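Local atomic coordinates of oxidoreductase, short-chain dehydrogenase/reductase family (Aeromonas hydrophila subsp. hydrophila, PDB entry 3L6E), a protein that belongs to the short-chain dehydrogenase/reductase family and probably acts as a nucleotide-dependent oxidoreductase, perhaps a 3-dehydrosphinganine reductase in sphingolipid metabolism. Residues A[15-20]-A[41-46]; A[29-34]-A[72-77]; A[59-64]-A[112-117]; A[134-139]-A[150-155]; A[208-213]-A[217-222]. One frame throughout, in Å; residues are numbered along the deposited sequence.

Contact 1 of 5, residues A[15-20]-A[41-46]; sequences LGRALT and QQQELL. Unlike the reference sequence in segment 41-46: Gln42 (reference Glu), Leu45 (reference Glu).
Arg17 of helix 14-25 reaches across to Gln43 and Gln42 of helix 37-47. The two short helical segments run nearly parallel, at 20°, with axes 11.8 Å apart. Arg17 does not start out pointing at helix 37-47; its outer part bends in. Its CB lies 3.9 Å from Gln43 NE2. Its CG packs more closely against the amide, 3.4 Å from Gln43 CD. At CD both amide oxygens lie on the side of helix 37-47, Gln43 OE1 3.5 Å and Gln42 OE1 3.7 Å from Arg17 CD. A bend at chi3 (31°) swings the guanidinium toward the two amide oxygens, which meet it obliquely. NE and CZ also have Gln43 OE1 as their nearest neighbour across the contact. Arg17 NH2 ends 3.2 Å from Gln43 OE1. The guanidinium and the Gln43 amide are tilted 49° apart, so the two groups do not stack flat. Gln43 is bent at chi2, and its CB packs on Met32 of strand 29-34. Much of the touch is the aliphatic part of Arg17 lying on the Gln43 amide. Gln43 NE2 is buried without a polar partner, which probably costs some stability; the two OE1 atoms probably offer the arginine a favourable electrostatic setting.

Contact 2 of 5, residues A[29-34]-A[72-77]; sequences QVSMMG and VEWGGL
Gln29 and Trp74 meet where strand 29-34 passes the C-terminal end of helix 61-75, the closest pair of CA atoms being those of Gln29 and Gly75, 7.3 Å apart. Trp74 carries the contact. Its CG is anti to the backbone N (chi1 171°), and this turns the indole toward the strand with the six-membered ring leading. Trp74 CH2 touches Gln29 CB at 3.7 Å. The backbone N of Val30 lies at the ring edge, in its plane, 3.9 Å from Trp74 CH2. Further round, Trp74 CE3 approaches Ser31 OG to 3.4 Å, at an oblique angle. Gln29 bends at chi2, which brings its NE2 to 4.0 Å from Trp74 CZ2, and the amide and indole planes are 23° apart. The helix ends just beyond, where Gly76 leaves it with positive phi (72°); its N still bonds to Val72 O at 2.7 Å. His5 of the neighbouring strand ties both sides together: its NE2 bonds to Ser31 OG and its ND1 to Gly76 O. The indole packs the end of helix 61-75 on strand 29-34, next to the outermost strand 51-55, where it also touches Ile52. Ser31 keeps its bond to the histidine while its hydroxyl lies against the indole.

Contact 3 of 5, residues A[59-64]-A[112-117]; sequences AHHEDV and TILVAQ. Unlike the reference sequence in segment 59-64: Asp63 (reference Glu).
Leu114 of helix 98-123 packs against the start of helix 61-75 and meets Ala59, His60, His61 and Val64. Both helices flank the parallel sheet of the Rossmann-type fold of short-chain dehydrogenases. The first shell centres on one leucine, and its branches divide the work. Leu114 CD1 faces the backbone just before the helix, 3.7 Å from Ala59 C and 3.8 Å from His60 N. Leu114 CD2 turns to His61 and lies 3.8 Å from His61 CD2, at the edge of the imidazole and near the ring plane. Leu114 CB meets Val64 CG2 at 3.9 Å. The other Val64 methyl, CG1, comes to 3.9 Å from Leu114 O. Leu114 has CG anti to its carbonyl carbon (chi1 -66°), which lets both methyls reach the incoming turn. His61 has CG anti to its backbone N (chi1 -173°), which turns the edge of the ring to Leu114 CD2. Around this lies a second shell. His60 occupies the N-cap position, and its carbonyl oxygen receives Val64 N, closing the first helical turn. Val64 and Val115 both touch Leu58 in the preceding loop. Val115 also packs on Val81 and His83 of strand 80-84. On another side of helix 98-123, Ala116 packs on Phe158 and Leu162 of helix 145-165. Leu114 is thus joined to the sheet through its neighbours in sequence. The outer end of the contact is exposed at His61, while Val64 is buried. The hydrogen bond from Val64 N to His60 O measures 3.0 Å.

Contact 4 of 5, residues A[134-139]-A[150-155]; sequences LSSAAQ and ASKWGM
Lys152 meets Ser136 and Leu134 between strand 128-137 and helix 145-165, the first two elements of a beta-alpha-beta unit in the Rossmann-type fold. The lysine stands four residues after Tyr148, the spacing of the Tyr-x-x-x-Lys motif of short-chain dehydrogenases. It therefore probably belongs to the active-site region, as in relatives. The polar part is a single hydrogen bond. Lys152 NZ donates to Ser136 OG at 2.8 Å. Lys152 CG lies between the backbone N and the carbonyl carbon, a crowded position (chi1 63°). Bends at chi3 and chi4 then bring NZ round to the serine, whose CB stays 4.0 Å from Lys152 NZ. On the strand side, Ser136 is held by backbone bonds to Pro178 and Gly180 of strand 171-181. The apolar part lies deeper. Leu134 and Met155, a selenomethionine, slide past each other in opposite directions, so the leucine methyl meets the root of the other chain and not its end. Met155 goes on to pack against Leu109 and Thr112 of helix 98-123. Leu134 also rests on Arg156 and Leu159 of the same helix. Its CD2 touches Met155 CB at 4.1 Å. Apart from that pair, Leu134 CD2 lies 3.7 Å from Lys152 O.

Contact 5 of 5, residues A[208-213]-A[217-222]; sequences LDALEA and CHVTDL
Ala210 points its methyl at Val219 and Leu222, and these two side chains form the apolar side of the contact. Leu222 has CG anti to its backbone N (chi1 -179°). This swings the side chain toward the helix end and sets Leu222 CD2 3.7 Å from Ala210 CB. Val219 lies against the alanine, its CB and CG2 each 3.7 Å from Ala210 O. With CG1 anti to its own N (chi1 161°), both Val219 methyls, CG1 and CG2, lie 4.2 Å from Ala210 CB. Strand 217-226 is the last of the parallel Rossmann-type sheet in this chain, and helix 200-210 leads into it through a short turn. Val219 and Leu222 are three apart, yet both face the helix. Thr220, between them, has helix-like backbone angles that interrupt the usual alternation. Its OG1 donates to Asp221 OD2 at 2.8 Å, meeting that oxygen from above the carboxylate plane, 38° out of it. Asp221 OD1 forms a salt bridge with Arg163. A water links the two segments, donating to Ala210 O at 3.2 Å and to Val219 O at 3.0 Å. The strand also pairs antiparallel with a strand of the second subunit, so the sheet continues into that chain. Val219 packs there on Tyr206 of the second subunit, whose hydroxyl hydrogen-bonds to Glu212 O.

In the fold
Contacts 1 and 2 are neighbours: Gln43 and Thr20 of contact 1 pack on Met32 of strand 29-34, which contact 2 uses. Contacts 2 and 3 share helix 61-75, one at its end and one at its start. Contact 3 meets contact 4 through Thr112 and Met155. Contact 1 touches contact 4 through Leu15 and Ser135, and contact 5 through Leu19 and Leu208. Contact 5 is the buried one, apolar with a bridging water, and lies by the subunit interface. Contact 3 is at the surface and apolar. Contacts 1, 2 and 4 are partly buried; of all five, contact 4 alone has a clear direct hydrogen bond between its segments.

Contact 1 of 5, residues A[15-20]-A[41-46]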
# COMPACT_ATOMS: atom_id res chain seq x y z
N LEU A 15 8.96 -6.36 -14.61
CA LEU A 15 8.23 -5.37 -13.83
C LEU A 15 7.96 -4.09 -14.62
O LEU A 15 6.81 -3.64 -14.70
CB LEU A 15 9.06 -5.03 -12.59
CG LEU A 15 8.45 -4.70 -11.24
CD1 LEU A 15 9.21 -5.43 -10.13
CD2 LEU A 15 8.48 -3.19 -10.99
N GLY A 16 9.01 -3.49 -15.17
CA GLY A 16 8.85 -2.29 -16.00
C GLY A 16 7.97 -2.48 -17.24
O GLY A 16 7.20 -1.57 -17.60
N ARG A 17 8.09 -3.66 -17.87
CA ARG A 17 7.21 -4.07 -18.97
C ARG A 17 5.77 -4.05 -18.51
O ARG A 17 4.93 -3.37 -19.11
CB ARG A 17 7.55 -5.49 -19.46
CG ARG A 17 8.36 -5.63 -20.75
CD ARG A 17 8.28 -7.08 -21.31
NE ARG A 17 7.00 -7.74 -21.00
CZ ARG A 17 6.14 -8.25 -21.89
NH1 ARG A 17 5.02 -8.80 -21.48
NH2 ARG A 17 6.41 -8.20 -23.19
N ALA A 18 5.47 -4.78 -17.43
CA ALA A 18 4.09 -4.89 -16.95
C ALA A 18 3.49 -3.53 -16.58
O ALA A 18 2.32 -3.24 -16.87
CB ALA A 18 4.00 -5.87 -15.75
N LEU A 19 4.28 -2.71 -15.91
CA LEU A 19 3.84 -1.38 -15.53
C LEU A 19 3.58 -0.53 -16.77
O LEU A 19 2.61 0.20 -16.79
CB LEU A 19 4.85 -0.68 -14.62
CG LEU A 19 5.02 -1.18 -13.17
CD1 LEU A 19 6.37 -0.74 -12.63
CD2 LEU A 19 3.90 -0.70 -12.25
N THR A 20 4.44 -0.63 -17.78
CA THR A 20 4.30 0.16 -19.00
C THR A 20 3.02 -0.24 -19.70
O THR A 20 2.23 0.62 -20.06
CB THR A 20 5.48 -0.01 -19.97
OG1 THR A 20 6.68 0.45 -19.35
CG2 THR A 20 5.27 0.80 -21.27
N GLN A 41 12.56 -2.03 -28.13
CA GLN A 41 11.99 -2.19 -29.47
C GLN A 41 10.80 -3.16 -29.48
O GLN A 41 9.80 -2.92 -30.17
CB GLN A 41 13.04 -2.68 -30.48
CG GLN A 41 14.12 -1.66 -30.84
CD GLN A 41 15.06 -2.17 -31.94
OE1 GLN A 41 15.48 -1.40 -32.81
NE2 GLN A 41 15.36 -3.46 -31.91
N GLN A 42 10.94 -4.26 -28.73
CA GLN A 42 9.90 -5.28 -28.64
C GLN A 42 8.64 -4.65 -28.04
O GLN A 42 7.52 -4.97 -28.41
CB GLN A 42 10.39 -6.53 -27.86
CG GLN A 42 9.70 -6.85 -26.52
CD GLN A 42 10.50 -7.80 -25.57
OE1 GLN A 42 10.12 -7.98 -24.41
NE2 GLN A 42 11.61 -8.36 -26.06
N GLN A 43 8.84 -3.71 -27.11
CA GLN A 43 7.75 -2.99 -26.50
C GLN A 43 7.14 -1.95 -27.45
O GLN A 43 5.92 -1.72 -27.44
CB GLN A 43 8.20 -2.35 -25.19
CG GLN A 43 8.51 -3.32 -24.05
CD GLN A 43 7.28 -4.01 -23.49
OE1 GLN A 43 6.96 -5.15 -23.86
NE2 GLN A 43 6.58 -3.33 -22.57
N GLU A 44 7.98 -1.31 -28.27
CA GLU A 44 7.51 -0.37 -29.28
C GLU A 44 6.65 -1.09 -30.34
O GLU A 44 5.61 -0.57 -30.75
CB GLU A 44 8.68 0.41 -29.93
CG GLU A 44 9.20 1.56 -29.05
CD GLU A 44 10.15 2.52 -29.78
OE1 GLU A 44 11.34 2.17 -29.98
OE2 GLU A 44 9.71 3.63 -30.13
N LEU A 45 7.09 -2.29 -30.73
CA LEU A 45 6.36 -3.17 -31.66
C LEU A 45 5.00 -3.60 -31.10
O LEU A 45 4.01 -3.69 -31.82
CB LEU A 45 7.22 -4.41 -31.98
CG LEU A 45 7.05 -5.15 -33.32
CD1 LEU A 45 8.41 -5.39 -33.97
CD2 LEU A 45 6.30 -6.47 -33.16
N LEU A 46 4.96 -3.84 -29.79
CA LEU A 46 3.72 -4.23 -29.13
C LEU A 46 2.75 -3.06 -28.93
O LEU A 46 1.55 -3.23 -29.13
CB LEU A 46 4.01 -4.91 -27.78
CG LEU A 46 2.83 -5.41 -26.94
CD1 LEU A 46 2.23 -6.71 -27.49
CD2 LEU A 46 3.23 -5.60 -25.49

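Contact 2 of 5, residues A[29-34]-A[72-77]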
# COMPACT_ATOMS: atom_id res chain seq x y z
N GLN A 29 0.40 7.89 -22.09
CA GLN A 29 1.56 7.79 -22.96
C GLN A 29 2.79 7.53 -22.10
O GLN A 29 2.92 8.08 -21.01
CB GLN A 29 1.79 9.10 -23.72
CG GLN A 29 0.62 9.56 -24.57
CD GLN A 29 0.59 8.88 -25.91
OE1 GLN A 29 0.10 7.75 -26.03
NE2 GLN A 29 1.11 9.55 -26.93
N VAL A 30 3.72 6.72 -22.59
CA VAL A 30 4.80 6.29 -21.71
C VAL A 30 6.16 6.45 -22.36
O VAL A 30 6.39 5.90 -23.42
CB VAL A 30 4.59 4.83 -21.22
CG1 VAL A 30 5.70 4.42 -20.30
CG2 VAL A 30 3.28 4.69 -20.51
N SER A 31 7.04 7.23 -21.73
CA SER A 31 8.43 7.30 -22.17
C SER A 31 9.20 6.18 -21.46
O SER A 31 9.45 6.25 -20.25
CB SER A 31 9.04 8.65 -21.84
OG SER A 31 8.56 9.64 -22.72
N MSE A 32 9.55 5.15 -22.21
CA MSE A 32 10.23 3.99 -21.64
C MSE A 32 11.74 4.23 -21.61
O MSE A 32 12.35 4.44 -22.64
CB MSE A 32 9.93 2.73 -22.45
CG MSE A 32 8.45 2.46 -22.66
SE MSE A 32 8.12 0.86 -23.73
CE MSE A 32 9.13 1.33 -25.33
N MSE A 33 12.34 4.19 -20.43
CA MSE A 33 13.80 4.26 -20.35
C MSE A 33 14.41 2.94 -19.92
O MSE A 33 13.96 2.34 -18.95
CB MSE A 33 14.24 5.37 -19.40
CG MSE A 33 13.80 6.75 -19.86
SE MSE A 33 14.40 8.11 -18.61
CE MSE A 33 13.49 9.65 -19.43
N GLY A 34 15.44 2.50 -20.65
CA GLY A 34 16.09 1.24 -20.36
C GLY A 34 17.47 1.10 -20.96
O GLY A 34 17.83 1.78 -21.92
N VAL A 72 10.69 14.50 -22.32
CA VAL A 72 9.94 15.75 -22.34
C VAL A 72 9.70 16.22 -23.78
O VAL A 72 8.61 16.68 -24.11
CB VAL A 72 10.66 16.83 -21.51
CG1 VAL A 72 10.07 18.22 -21.80
CG2 VAL A 72 10.55 16.50 -20.01
N GLU A 73 10.70 16.07 -24.64
CA GLU A 73 10.56 16.41 -26.06
C GLU A 73 9.35 15.71 -26.69
O GLU A 73 8.57 16.34 -27.42
CB GLU A 73 11.84 16.08 -26.83
CG GLU A 73 11.76 16.21 -28.36
CD GLU A 73 13.05 15.79 -29.06
OE1 GLU A 73 13.20 16.09 -30.28
OE2 GLU A 73 13.93 15.17 -28.41
N TRP A 74 9.18 14.43 -26.37
CA TRP A 74 8.15 13.60 -27.01
C TRP A 74 6.79 13.63 -26.31
O TRP A 74 5.75 13.56 -26.96
CB TRP A 74 8.66 12.16 -27.16
CG TRP A 74 7.64 11.16 -27.61
CD1 TRP A 74 7.35 10.80 -28.89
CD2 TRP A 74 6.77 10.38 -26.76
NE1 TRP A 74 6.35 9.86 -28.90
CE2 TRP A 74 5.99 9.57 -27.61
CE3 TRP A 74 6.59 10.29 -25.38
CZ2 TRP A 74 5.03 8.68 -27.11
CZ3 TRP A 74 5.65 9.39 -24.88
CH2 TRP A 74 4.89 8.60 -25.75
N GLY A 75 6.79 13.74 -24.98
CA GLY A 75 5.53 13.72 -24.25
C GLY A 75 5.22 14.92 -23.39
O GLY A 75 4.21 14.93 -22.69
N GLY A 76 6.07 15.94 -23.42
CA GLY A 76 5.91 17.08 -22.52
C GLY A 76 6.28 16.66 -21.10
O GLY A 76 6.73 15.52 -20.87
N LEU A 77 6.10 17.58 -20.16
CA LEU A 77 6.45 17.32 -18.76
C LEU A 77 5.62 16.15 -18.25
O LEU A 77 4.43 16.04 -18.60
CB LEU A 77 6.21 18.56 -17.88
CG LEU A 77 7.01 19.83 -18.21
CD1 LEU A 77 6.66 20.94 -17.22
CD2 LEU A 77 8.52 19.57 -18.21

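Contact 3 of 5, residues A[59-64]-A[112-117]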
# COMPACT_ATOMS: atom_id res chain seq x y z
N ALA A 59 23.10 5.71 -14.81
CA ALA A 59 24.12 5.87 -13.78
C ALA A 59 25.15 6.98 -14.08
O ALA A 59 26.16 7.08 -13.38
CB ALA A 59 24.81 4.53 -13.51
N HIS A 60 24.89 7.81 -15.08
CA HIS A 60 25.77 8.95 -15.39
C HIS A 60 24.99 10.24 -15.66
O HIS A 60 24.07 10.26 -16.48
CB HIS A 60 26.70 8.63 -16.56
CG HIS A 60 27.91 7.83 -16.16
ND1 HIS A 60 27.87 6.47 -15.97
CD2 HIS A 60 29.18 8.21 -15.90
CE1 HIS A 60 29.06 6.04 -15.61
NE2 HIS A 60 29.88 7.08 -15.57
N HIS A 61 25.38 11.30 -14.96
CA HIS A 61 24.64 12.57 -14.89
C HIS A 61 24.29 13.16 -16.25
O HIS A 61 23.18 13.68 -16.43
CB HIS A 61 25.41 13.59 -14.04
CG HIS A 61 24.65 14.86 -13.78
ND1 HIS A 61 25.09 16.09 -14.21
CD2 HIS A 61 23.47 15.09 -13.14
CE1 HIS A 61 24.22 17.02 -13.85
NE2 HIS A 61 23.23 16.44 -13.20
N GLU A 62 25.21 13.08 -17.21
CA GLU A 62 24.94 13.53 -18.57
C GLU A 62 23.90 12.64 -19.26
O GLU A 62 22.95 13.15 -19.85
CB GLU A 62 26.23 13.66 -19.41
CG GLU A 62 27.23 12.51 -19.31
CD GLU A 62 28.18 12.65 -18.13
OE1 GLU A 62 28.30 11.68 -17.34
OE2 GLU A 62 28.81 13.72 -17.99
N ASP A 63 24.08 11.33 -19.15
CA ASP A 63 23.18 10.34 -19.74
C ASP A 63 21.72 10.49 -19.27
O ASP A 63 20.78 10.25 -20.02
CB ASP A 63 23.70 8.92 -19.46
CG ASP A 63 25.13 8.69 -19.96
OD1 ASP A 63 26.01 9.56 -19.75
OD2 ASP A 63 25.40 7.62 -20.56
N VAL A 64 21.56 10.89 -18.01
CA VAL A 64 20.23 11.13 -17.43
C VAL A 64 19.62 12.40 -18.02
O VAL A 64 18.44 12.42 -18.36
CB VAL A 64 20.28 11.20 -15.89
CG1 VAL A 64 18.94 11.63 -15.30
CG2 VAL A 64 20.70 9.86 -15.33
N THR A 112 19.06 5.84 -8.84
CA THR A 112 17.94 6.31 -8.03
C THR A 112 18.08 7.79 -7.69
O THR A 112 17.12 8.55 -7.81
CB THR A 112 17.71 5.47 -6.76
OG1 THR A 112 17.38 4.13 -7.13
CG2 THR A 112 16.54 6.03 -5.96
N ILE A 113 19.28 8.19 -7.29
CA ILE A 113 19.57 9.59 -6.93
C ILE A 113 19.47 10.56 -8.10
O ILE A 113 18.89 11.64 -7.97
CB ILE A 113 20.93 9.71 -6.22
CG1 ILE A 113 20.83 9.06 -4.83
CG2 ILE A 113 21.35 11.18 -6.09
CD1 ILE A 113 22.11 9.01 -4.05
N LEU A 114 20.01 10.16 -9.25
CA LEU A 114 20.02 11.00 -10.45
C LEU A 114 18.63 11.17 -11.06
O LEU A 114 18.26 12.26 -11.50
CB LEU A 114 20.99 10.44 -11.49
CG LEU A 114 22.49 10.44 -11.18
CD1 LEU A 114 23.18 9.46 -12.11
CD2 LEU A 114 23.11 11.84 -11.29
N VAL A 115 17.84 10.09 -11.08
CA VAL A 115 16.47 10.20 -11.56
C VAL A 115 15.66 11.13 -10.64
O VAL A 115 14.87 11.95 -11.10
CB VAL A 115 15.82 8.81 -11.71
CG1 VAL A 115 14.30 8.89 -11.94
CG2 VAL A 115 16.50 8.05 -12.85
N ALA A 116 15.88 10.99 -9.34
CA ALA A 116 15.15 11.77 -8.36
C ALA A 116 15.47 13.26 -8.51
O ALA A 116 14.57 14.09 -8.56
CB ALA A 116 15.46 11.29 -6.97
N GLN A 117 16.76 13.59 -8.64
CA GLN A 117 17.19 14.99 -8.76
C GLN A 117 16.73 15.61 -10.06
O GLN A 117 16.35 16.77 -10.10
CB GLN A 117 18.71 15.12 -8.67
CG GLN A 117 19.25 14.84 -7.31
CD GLN A 117 20.75 14.77 -7.28
OE1 GLN A 117 21.34 14.61 -6.21
NE2 GLN A 117 21.40 14.90 -8.45

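Contact 4 of 5, residues A[134-139]-A[150-155]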
# COMPACT_ATOMS: atom_id res chain seq x y z
N LEU A 134 11.47 -0.36 -5.02
CA LEU A 134 12.55 -1.02 -4.31
C LEU A 134 12.25 -2.54 -4.31
O LEU A 134 11.87 -3.12 -3.30
CB LEU A 134 12.71 -0.42 -2.90
CG LEU A 134 13.11 1.07 -2.78
CD1 LEU A 134 11.97 2.05 -3.16
CD2 LEU A 134 13.55 1.37 -1.37
N SER A 135 12.42 -3.18 -5.47
CA SER A 135 11.99 -4.57 -5.65
C SER A 135 12.92 -5.57 -4.96
O SER A 135 14.10 -5.28 -4.72
CB SER A 135 11.81 -4.91 -7.13
OG SER A 135 13.02 -4.71 -7.85
N SER A 136 12.38 -6.74 -4.62
CA SER A 136 13.10 -7.71 -3.81
C SER A 136 12.99 -9.10 -4.42
O SER A 136 12.06 -9.86 -4.12
CB SER A 136 12.56 -7.70 -2.37
OG SER A 136 13.60 -7.82 -1.43
N ALA A 137 13.96 -9.42 -5.28
CA ALA A 137 14.01 -10.69 -6.02
C ALA A 137 13.96 -11.93 -5.14
O ALA A 137 14.72 -12.04 -4.17
CB ALA A 137 15.25 -10.72 -6.91
N ALA A 138 13.07 -12.85 -5.49
CA ALA A 138 12.91 -14.11 -4.75
C ALA A 138 14.13 -15.05 -4.86
O ALA A 138 14.35 -15.69 -5.89
CB ALA A 138 11.63 -14.83 -5.20
N GLN A 139 14.91 -15.09 -3.79
CA GLN A 139 16.03 -16.03 -3.67
C GLN A 139 15.56 -17.34 -3.03
O GLN A 139 14.69 -17.33 -2.15
CB GLN A 139 17.17 -15.43 -2.84
CG GLN A 139 18.50 -15.30 -3.56
CD GLN A 139 18.49 -14.26 -4.67
OE1 GLN A 139 17.92 -14.48 -5.74
NE2 GLN A 139 19.13 -13.12 -4.42
N ALA A 150 21.79 -3.95 1.86
CA ALA A 150 22.57 -2.73 1.71
C ALA A 150 21.95 -1.85 0.62
O ALA A 150 21.61 -0.70 0.88
CB ALA A 150 24.01 -3.04 1.38
N SER A 151 21.77 -2.42 -0.56
CA SER A 151 21.27 -1.68 -1.71
C SER A 151 19.92 -1.01 -1.47
O SER A 151 19.79 0.20 -1.67
CB SER A 151 21.19 -2.59 -2.94
OG SER A 151 20.95 -1.84 -4.12
N LYS A 152 18.93 -1.80 -1.05
CA LYS A 152 17.59 -1.27 -0.84
C LYS A 152 17.49 -0.30 0.35
O LYS A 152 16.82 0.72 0.23
CB LYS A 152 16.53 -2.38 -0.75
CG LYS A 152 16.67 -3.35 0.40
CD LYS A 152 15.59 -4.42 0.35
CE LYS A 152 16.18 -5.78 0.72
NZ LYS A 152 15.96 -6.80 -0.38
N TRP A 153 18.13 -0.62 1.47
CA TRP A 153 18.16 0.32 2.61
C TRP A 153 18.78 1.69 2.28
O TRP A 153 18.19 2.71 2.60
CB TRP A 153 18.75 -0.31 3.89
CG TRP A 153 17.73 -1.18 4.53
CD1 TRP A 153 17.68 -2.55 4.50
CD2 TRP A 153 16.54 -0.75 5.22
NE1 TRP A 153 16.56 -3.00 5.16
CE2 TRP A 153 15.83 -1.92 5.60
CE3 TRP A 153 16.01 0.51 5.57
CZ2 TRP A 153 14.62 -1.87 6.32
CZ3 TRP A 153 14.81 0.56 6.28
CH2 TRP A 153 14.13 -0.63 6.65
N GLY A 154 19.93 1.69 1.61
CA GLY A 154 20.49 2.94 1.09
C GLY A 154 19.52 3.78 0.26
O GLY A 154 19.45 5.00 0.44
N MSE A 155 18.78 3.12 -0.63
CA MSE A 155 17.80 3.80 -1.49
C MSE A 155 16.65 4.40 -0.68
O MSE A 155 16.23 5.52 -0.94
CB MSE A 155 17.22 2.83 -2.54
CG MSE A 155 18.20 2.48 -3.64
SE MSE A 155 17.45 1.30 -5.00
CE MSE A 155 17.59 -0.42 -4.08

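Contact 5 of 5, residues A[208-213]-A[217-222]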
# COMPACT_ATOMS: atom_id res chain seq x y z
N LEU A 208 -0.29 0.20 -9.75
CA LEU A 208 -1.02 1.18 -10.55
C LEU A 208 -2.35 1.58 -9.92
O LEU A 208 -2.75 2.74 -10.02
CB LEU A 208 -1.25 0.68 -11.98
CG LEU A 208 0.00 0.38 -12.81
CD1 LEU A 208 -0.40 -0.23 -14.15
CD2 LEU A 208 0.88 1.59 -13.00
N ASP A 209 -3.02 0.65 -9.26
CA ASP A 209 -4.19 1.04 -8.48
C ASP A 209 -3.75 1.99 -7.37
O ASP A 209 -4.40 2.99 -7.12
CB ASP A 209 -4.93 -0.15 -7.88
CG ASP A 209 -5.72 -0.93 -8.90
OD1 ASP A 209 -5.66 -0.60 -10.10
OD2 ASP A 209 -6.41 -1.89 -8.51
N ALA A 210 -2.65 1.67 -6.71
CA ALA A 210 -2.18 2.50 -5.63
C ALA A 210 -1.79 3.90 -6.15
O ALA A 210 -1.95 4.88 -5.45
CB ALA A 210 -1.02 1.84 -4.93
N LEU A 211 -1.30 3.99 -7.38
CA LEU A 211 -0.87 5.28 -7.92
C LEU A 211 -1.99 6.13 -8.53
O LEU A 211 -1.72 7.19 -9.08
CB LEU A 211 0.26 5.09 -8.94
CG LEU A 211 1.62 4.67 -8.40
CD1 LEU A 211 2.53 4.24 -9.55
CD2 LEU A 211 2.24 5.80 -7.55
N GLU A 212 -3.23 5.65 -8.47
CA GLU A 212 -4.38 6.41 -8.96
C GLU A 212 -4.58 7.70 -8.16
O GLU A 212 -4.52 7.68 -6.93
CB GLU A 212 -5.67 5.57 -8.87
CG GLU A 212 -5.81 4.47 -9.90
CD GLU A 212 -6.33 4.96 -11.25
OE1 GLU A 212 -7.35 5.69 -11.27
OE2 GLU A 212 -5.71 4.60 -12.28
N ALA A 213 -4.82 8.81 -8.85
CA ALA A 213 -5.08 10.09 -8.19
C ALA A 213 -6.46 10.12 -7.52
O ALA A 213 -7.44 9.66 -8.09
CB ALA A 213 -4.96 11.24 -9.19
N CYS A 217 -6.33 12.45 -0.77
CA CYS A 217 -5.21 11.63 -0.31
C CYS A 217 -4.54 10.87 -1.44
O CYS A 217 -5.07 10.76 -2.54
CB CYS A 217 -5.66 10.62 0.76
SG CYS A 217 -6.97 9.52 0.21
N HIS A 218 -3.35 10.37 -1.13
CA HIS A 218 -2.63 9.46 -2.01
C HIS A 218 -1.93 8.40 -1.17
O HIS A 218 -1.76 8.57 0.03
CB HIS A 218 -1.58 10.22 -2.85
CG HIS A 218 -0.52 10.88 -2.02
ND1 HIS A 218 -0.79 11.90 -1.14
CD2 HIS A 218 0.82 10.66 -1.95
CE1 HIS A 218 0.33 12.27 -0.55
NE2 HIS A 218 1.33 11.55 -1.03
N VAL A 219 -1.49 7.33 -1.82
CA VAL A 219 -0.70 6.28 -1.17
C VAL A 219 0.75 6.75 -1.12
O VAL A 219 1.29 7.18 -2.13
CB VAL A 219 -0.80 4.96 -1.98
CG1 VAL A 219 0.36 3.99 -1.64
CG2 VAL A 219 -2.14 4.32 -1.75
N THR A 220 1.38 6.68 0.05
CA THR A 220 2.77 7.10 0.19
C THR A 220 3.73 5.91 0.13
O THR A 220 4.87 6.05 -0.33
CB THR A 220 3.00 7.88 1.50
OG1 THR A 220 2.54 7.09 2.61
CG2 THR A 220 2.25 9.26 1.49
N ASP A 221 3.27 4.74 0.57
CA ASP A 221 4.10 3.53 0.63
C ASP A 221 3.25 2.30 0.42
O ASP A 221 2.17 2.16 1.01
CB ASP A 221 4.86 3.41 1.98
CG ASP A 221 5.51 4.73 2.42
OD1 ASP A 221 6.71 4.96 2.13
OD2 ASP A 221 4.79 5.52 3.06
N LEU A 222 3.75 1.39 -0.40
CA LEU A 222 3.01 0.16 -0.71
C LEU A 222 3.92 -1.08 -0.61
O LEU A 222 4.88 -1.18 -1.33
CB LEU A 222 2.41 0.24 -2.11
CG LEU A 222 1.58 -0.95 -2.59
CD1 LEU A 222 0.24 -1.05 -1.84
CD2 LEU A 222 1.36 -0.93 -4.10
O HOH W 1 -0.11 7.36 -4.78